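Long-range contacts in botulinum neurotoxin type G (Clostridium botulinum, PDB 3MPP), which targets nerve cells for toxin entry through its heavy chain, whose receptor-binding domain attaches to the cell surface so that the protease light chain can be translocated into the cytosol: residues 347-353 against 364-369; 400-404 against 415-419. The protein carries 4 engineered substitutions. All blocks are in the same frame, centred on the assembly; numbering follows the deposited sequence. Where two conformers were deposited one is given.

Contact 1 (347-353 against 364-369); sequences YDVLQIK and QILCEK
The carbonyl O of Gln351 is held by the backbone N of Leu366, 2.8 Å away, through a bond almost straight at hydrogen (178°) and in the carbonyl plane; the CA of Ile365 makes a C-H...O contact with the same O at 3.5 Å. The strands 350-353 and 364-368 form an antiparallel hairpin in the beta-trefoil part of the receptor-binding domain, closed toward its turn by reciprocal bonds between Lys353 and Gln364. On one side of the sheet Leu350 CD1 meets Ile365 CG2 at 3.9 Å, and Phe377 of strand 373-382 packs on both. Gln364 OE1 accepts from Tyr355 N beyond the strand. At the other end the strands spread and water takes over: water 2 donates to Val349 O at 2.8 Å and accepts from Glu368 N at 3.1 Å. There Tyr347, its CG opposite the backbone N (chi1 -169°), sets its ring against the Lys369 chain, extended as far as CE. Lys369 CD stands 3.5 Å from the ring centroid, a CH-pi contact over one face, while the backbone N of Val349 covers the opposite face. Cys367 SG meets the edge, 3.7 Å from Tyr347 CD2. Lys369 thus probably holds the ring mainly through its methylenes, its ammonium being at most weakly attracted, and direct backbone bonding gives way to a water bridge.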
loop_
_atom_site.group_PDB
_atom_site.type_symbol
_atom_site.label_atom_id
_atom_site.label_comp_id
_atom_site.label_asym_id
_atom_site.label_seq_id
_atom_site.Cartn_x
_atom_site.Cartn_y
_atom_site.Cartn_z
ATOM N N TYR A 347 -5.736 31.714 0.832
ATOM C CA TYR A 347 -4.933 31.152 1.904
ATOM C C TYR A 347 -4.404 29.781 1.496
ATOM O O TYR A 347 -5.148 28.960 0.939
ATOM C CB TYR A 347 -5.798 31.035 3.156
ATOM C CG TYR A 347 -5.045 30.710 4.434
ATOM C CD1 TYR A 347 -3.922 31.434 4.801
ATOM C CD2 TYR A 347 -5.490 29.701 5.294
ATOM C CE1 TYR A 347 -3.240 31.164 5.979
ATOM C CE2 TYR A 347 -4.813 29.427 6.483
ATOM C CZ TYR A 347 -3.689 30.161 6.812
ATOM O OH TYR A 347 -3.000 29.901 7.975
ATOM N N ASP A 348 -3.131 29.515 1.786
ATOM C CA ASP A 348 -2.499 28.295 1.284
ATOM C C ASP A 348 -2.063 27.307 2.359
ATOM O O ASP A 348 -1.605 26.211 2.049
ATOM C CB ASP A 348 -1.315 28.621 0.371
ATOM C CG ASP A 348 -0.227 29.438 1.082
ATOM O OD1 ASP A 348 -0.443 29.904 2.218
ATOM O OD2 ASP A 348 0.844 29.620 0.490
ATOM N N VAL A 349 -2.231 27.681 3.616
ATOM C CA VAL A 349 -1.822 26.807 4.717
ATOM C C VAL A 349 -2.870 25.705 5.001
ATOM O O VAL A 349 -4.009 25.975 5.421
ATOM C CB VAL A 349 -1.534 27.620 5.982
ATOM C CG1 VAL A 349 -1.122 26.690 7.113
ATOM C CG2 VAL A 349 -0.443 28.678 5.690
ATOM N N LEU A 350 -2.469 24.465 4.743
ATOM C CA LEU A 350 -3.351 23.316 4.864
ATOM C C LEU A 350 -2.849 22.357 5.937
ATOM O O LEU A 350 -1.723 22.475 6.419
ATOM C CB LEU A 350 -3.392 22.548 3.540
ATOM C CG LEU A 350 -3.619 23.385 2.288
ATOM C CD1 LEU A 350 -3.522 22.502 1.027
ATOM C CD2 LEU A 350 -4.964 24.095 2.397
ATOM N N GLN A 351 -3.692 21.389 6.283
ATOM C CA GLN A 351 -3.324 20.353 7.240
ATOM C C GLN A 351 -3.781 19.000 6.717
ATOM O O GLN A 351 -4.941 18.835 6.324
ATOM C CB GLN A 351 -3.962 20.623 8.601
ATOM C CG GLN A 351 -3.613 21.969 9.199
ATOM C CD GLN A 351 -4.529 22.343 10.352
ATOM O OE1 GLN A 351 -4.709 21.569 11.289
ATOM N NE2 GLN A 351 -5.112 23.537 10.286
ATOM N N ILE A 352 -2.862 18.036 6.688
ATOM C CA ILE A 352 -3.193 16.684 6.260
ATOM C C ILE A 352 -3.576 15.867 7.487
ATOM O O ILE A 352 -2.905 15.911 8.520
ATOM C CB ILE A 352 -2.040 16.008 5.490
ATOM C CG1 ILE A 352 -1.599 16.871 4.313
ATOM C CG2 ILE A 352 -2.475 14.665 4.939
ATOM C CD1 ILE A 352 -0.758 16.105 3.302
ATOM N N LYS A 353 -4.671 15.128 7.370
ATOM C CA LYS A 353 -5.248 14.467 8.525
ATOM C C LYS A 353 -5.596 13.016 8.189
ATOM O O LYS A 353 -5.628 12.620 7.025
ATOM C CB LYS A 353 -6.519 15.200 8.963
ATOM C CG LYS A 353 -6.386 16.692 9.163
ATOM C CD LYS A 353 -5.699 17.052 10.470
ATOM C CE LYS A 353 -6.550 16.711 11.664
ATOM N NZ LYS A 353 -6.125 17.543 12.831
ATOM N N GLN A 364 -7.194 13.038 4.572
ATOM C CA GLN A 364 -8.078 14.167 4.284
ATOM C C GLN A 364 -7.253 15.443 4.322
ATOM O O GLN A 364 -6.205 15.483 4.968
ATOM C CB GLN A 364 -9.193 14.266 5.337
ATOM C CG GLN A 364 -10.122 13.038 5.408
ATOM C CD GLN A 364 -9.510 11.858 6.154
ATOM O OE1 GLN A 364 -8.860 12.022 7.198
ATOM N NE2 GLN A 364 -9.729 10.658 5.627
ATOM N N ILE A 365 -7.717 16.485 3.638
ATOM C CA ILE A 365 -6.984 17.755 3.633
ATOM C C ILE A 365 -7.898 18.855 4.151
ATOM O O ILE A 365 -8.939 19.120 3.562
ATOM C CB ILE A 365 -6.462 18.114 2.225
ATOM C CG1 ILE A 365 -5.651 16.951 1.656
ATOM C CG2 ILE A 365 -5.626 19.411 2.271
ATOM C CD1 ILE A 365 -5.671 16.829 0.146
ATOM N N LEU A 366 -7.489 19.470 5.260
ATOM C CA LEU A 366 -8.262 20.464 5.974
ATOM C C LEU A 366 -7.652 21.855 5.774
ATOM O O LEU A 366 -6.445 21.993 5.608
ATOM C CB LEU A 366 -8.263 20.106 7.474
ATOM C CG LEU A 366 -8.722 21.139 8.507
ATOM C CD1 LEU A 366 -10.202 21.432 8.383
ATOM C CD2 LEU A 366 -8.390 20.698 9.941
ATOM N N CYS A 367 -8.494 22.880 5.764
ATOM C CA CYS A 367 -8.015 24.252 5.859
ATOM C C CYS A 367 -8.784 25.000 6.938
ATOM O O CYS A 367 -10.023 25.034 6.921
ATOM C CB CYS A 367 -8.141 24.991 4.527
ATOM S SG CYS A 367 -7.378 26.642 4.528
ATOM N N GLU A 368 -8.046 25.582 7.878
ATOM C CA GLU A 368 -8.620 26.343 8.986
ATOM C C GLU A 368 -7.798 27.615 9.199
ATOM O O GLU A 368 -6.586 27.597 9.027
ATOM C CB GLU A 368 -8.576 25.529 10.278
ATOM C CG GLU A 368 -9.596 24.418 10.393
ATOM C CD GLU A 368 -9.614 23.808 11.791
ATOM O OE1 GLU A 368 -8.588 23.907 12.500
ATOM O OE2 GLU A 368 -10.651 23.226 12.180
ATOM N N LYS A 369 -8.448 28.710 9.577
ATOM C CA LYS A 369 -7.720 29.954 9.869
ATOM C C LYS A 369 -8.498 30.923 10.759
ATOM O O LYS A 369 -9.115 31.870 10.269
ATOM C CB LYS A 369 -7.319 30.669 8.575
ATOM C CG LYS A 369 -6.411 31.899 8.759
ATOM C CD LYS A 369 -6.343 32.721 7.467
ATOM C CE LYS A 369 -5.215 33.745 7.482
ATOM N NZ LYS A 369 -5.387 34.767 8.551
HETATM O O HOH W 1 -4.134 27.173 9.603
HETATM O O HOH W 2 -4.991 25.130 7.927
#

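Contact 2 (400-404 against 415-419); sequences SQWYL and RLGCN
Trp402 and Arg415 both set CG opposite the backbone N (chi1 159° and 176°), and a bend at chi3 of Arg415 (63°) turns its guanidinium toward the backbone of Tyr403. This is the loop of the Ser400-Gln401-Trp402-Tyr403 motif in the beta-trefoil subdomain, inferred to bind host gangliosides, with Trp402 as the inferred binding residue. An ST turn shapes its start: Trp402 N donates to Ser400 OG at 3.0 Å, and a short 3-10 segment follows. Arg415 CD lies alongside both aromatics, 3.5 Å from Trp402 NE1 and 3.7 Å from Tyr403 CD1, its approach to each ring oblique. Beyond CD the guanidinium plane stands almost perpendicular to the indole, and Tyr403 O sits over its face, 2.8 Å from Arg415 NH2. The approach is too poorly angled for a hydrogen bond, yet the positive group probably attracts the carbonyl oxygen. NH1 instead bonds to Arg405 O, and NH2 makes a weak bond to Asn412, which ties the side chain to the chain leading out of the loop and to helix 411-414. The Tyr403 ring is sandwiched: Trp402 CD1 lies over one face, offset toward the rim, and Cys418 CB over the other, 3.7 Å from the centroid in a CH-pi contact. Its hydroxyl is fixed by Ile379 N of strand 373-382. A type I turn from Leu416 to Asn419 carries Cys418 into place. The Trp402 indole therefore rests on a tyrosine and an arginine that are themselves held by polar bonds. Cys418 SG, placed between its backbone N and carbonyl carbon, approaches Tyr403 obliquely, stopping 3.5 Å from CD1.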
loop_
_atom_site.group_PDB
_atom_site.type_symbol
_atom_site.label_atom_id
_atom_site.label_comp_id
_atom_site.label_asym_id
_atom_site.label_seq_id
_atom_site.Cartn_x
_atom_site.Cartn_y
_atom_site.Cartn_z
ATOM N N SER A 400 -15.050 21.982 0.913
ATOM C CA SER A 400 -16.454 22.040 1.321
ATOM C C SER A 400 -16.684 21.748 2.807
ATOM O O SER A 400 -16.061 20.856 3.377
ATOM C CB SER A 400 -17.280 21.072 0.469
ATOM O OG SER A 400 -18.640 21.123 0.833
ATOM N N GLN A 401 -17.567 22.527 3.427
ATOM C CA GLN A 401 -18.034 22.260 4.781
ATOM C C GLN A 401 -18.936 21.020 4.852
ATOM O O GLN A 401 -19.215 20.521 5.936
ATOM C CB GLN A 401 -18.837 23.459 5.305
ATOM C CG GLN A 401 -18.172 24.800 5.118
ATOM C CD GLN A 401 -17.229 25.159 6.248
ATOM O OE1 GLN A 401 -17.175 26.312 6.680
ATOM N NE2 GLN A 401 -16.477 24.177 6.732
ATOM N N TRP A 402 -19.418 20.548 3.702
ATOM C CA TRP A 402 -20.288 19.368 3.652
ATOM C C TRP A 402 -19.602 18.152 4.273
ATOM O O TRP A 402 -20.242 17.324 4.932
ATOM C CB TRP A 402 -20.678 19.080 2.199
ATOM C CG TRP A 402 -21.130 17.668 1.900
ATOM C CD1 TRP A 402 -20.442 16.727 1.193
ATOM C CD2 TRP A 402 -22.373 17.050 2.283
ATOM N NE1 TRP A 402 -21.169 15.566 1.114
ATOM C CE2 TRP A 402 -22.358 15.738 1.775
ATOM C CE3 TRP A 402 -23.494 17.482 3.000
ATOM C CZ2 TRP A 402 -23.421 14.849 1.963
ATOM C CZ3 TRP A 402 -24.548 16.590 3.190
ATOM C CH2 TRP A 402 -24.506 15.301 2.668
ATOM N N TYR A 403 -18.294 18.066 4.075
ATOM C CA TYR A 403 -17.514 16.920 4.545
ATOM C C TYR A 403 -17.295 16.899 6.060
ATOM O O TYR A 403 -16.890 15.879 6.614
ATOM C CB TYR A 403 -16.174 16.865 3.825
ATOM C CG TYR A 403 -16.284 16.656 2.322
ATOM C CD1 TYR A 403 -16.854 15.493 1.788
ATOM C CD2 TYR A 403 -15.792 17.614 1.439
ATOM C CE1 TYR A 403 -16.927 15.306 0.410
ATOM C CE2 TYR A 403 -15.870 17.442 0.076
ATOM C CZ TYR A 403 -16.422 16.289 -0.437
ATOM O OH TYR A 403 -16.469 16.146 -1.797
ATOM N N LEU A 404 -17.573 18.016 6.726
ATOM C CA LEU A 404 -17.441 18.088 8.179
ATOM C C LEU A 404 -18.769 17.862 8.893
ATOM O O LEU A 404 -18.808 17.776 10.121
ATOM C CB LEU A 404 -16.851 19.441 8.609
ATOM C CG LEU A 404 -15.401 19.659 8.156
ATOM C CD1 LEU A 404 -14.846 20.875 8.813
ATOM C CD2 LEU A 404 -14.564 18.449 8.519
ATOM N N ARG A 415 -19.495 8.656 2.748
ATOM C CA ARG A 415 -19.108 9.908 2.085
ATOM C C ARG A 415 -17.590 9.918 1.882
ATOM O O ARG A 415 -16.831 10.291 2.781
ATOM C CB ARG A 415 -19.574 11.101 2.945
ATOM C CG ARG A 415 -19.167 12.506 2.457
ATOM C CD ARG A 415 -19.503 13.580 3.527
ATOM N NE ARG A 415 -18.736 13.360 4.762
ATOM C CZ ARG A 415 -19.107 13.790 5.966
ATOM N NH1 ARG A 415 -20.231 14.473 6.106
ATOM N NH2 ARG A 415 -18.357 13.536 7.039
ATOM N N LEU A 416 -17.152 9.498 0.701
ATOM C CA LEU A 416 -15.744 9.163 0.475
ATOM C C LEU A 416 -15.019 10.180 -0.404
ATOM O O LEU A 416 -13.816 10.068 -0.596
ATOM C CB LEU A 416 -15.625 7.760 -0.152
ATOM C CG LEU A 416 -16.289 6.612 0.623
ATOM C CD1 LEU A 416 -16.197 5.282 -0.142
ATOM C CD2 LEU A 416 -15.693 6.485 2.042
ATOM N N GLY A 417 -15.752 11.158 -0.935
ATOM C CA GLY A 417 -15.154 12.175 -1.800
ATOM C C GLY A 417 -14.065 13.070 -1.198
ATOM O O GLY A 417 -13.372 13.787 -1.923
ATOM N N CYS A 418 -13.935 13.074 0.124
ATOM C CA CYS A 418 -12.890 13.862 0.770
ATOM C C CYS A 418 -11.712 12.987 1.162
ATOM O O CYS A 418 -10.857 13.412 1.931
ATOM C CB CYS A 418 -13.416 14.565 2.035
ATOM S SG CYS A 418 -14.323 13.465 3.171
ATOM N N ASN A 419 -11.655 11.776 0.627
ATOM C CA ASN A 419 -10.534 10.891 0.965
ATOM C C ASN A 419 -9.604 10.775 -0.218
ATOM O O ASN A 419 -10.033 10.399 -1.305
ATOM C CB ASN A 419 -11.031 9.508 1.384
ATOM C CG ASN A 419 -11.930 9.569 2.592
ATOM O OD1 ASN A 419 -11.712 10.384 3.487
ATOM N ND2 ASN A 419 -12.951 8.713 2.626
#

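How the contacts relate
Contact 1 closes before contact 2 opens along the chain, and both belong to the C-terminal, beta-trefoil half of the receptor-binding domain, their centres about 13 Å apart. Strand 373-382 runs between them: it pairs with strand 364-368 of the hairpin and with strand 394-400, which leads into the 400-404 loop. A direct link joins the two: Gln364 NE2 probably bonds to Asn419 OD1 at 2.9 Å. Beside it, Gln364 CG packs on Cys418 O. The hairpin thus borders the turn 416-419, beside the inferred ganglioside-binding loop; the side chains of Gln364 and Trp402 are about 12 Å apart.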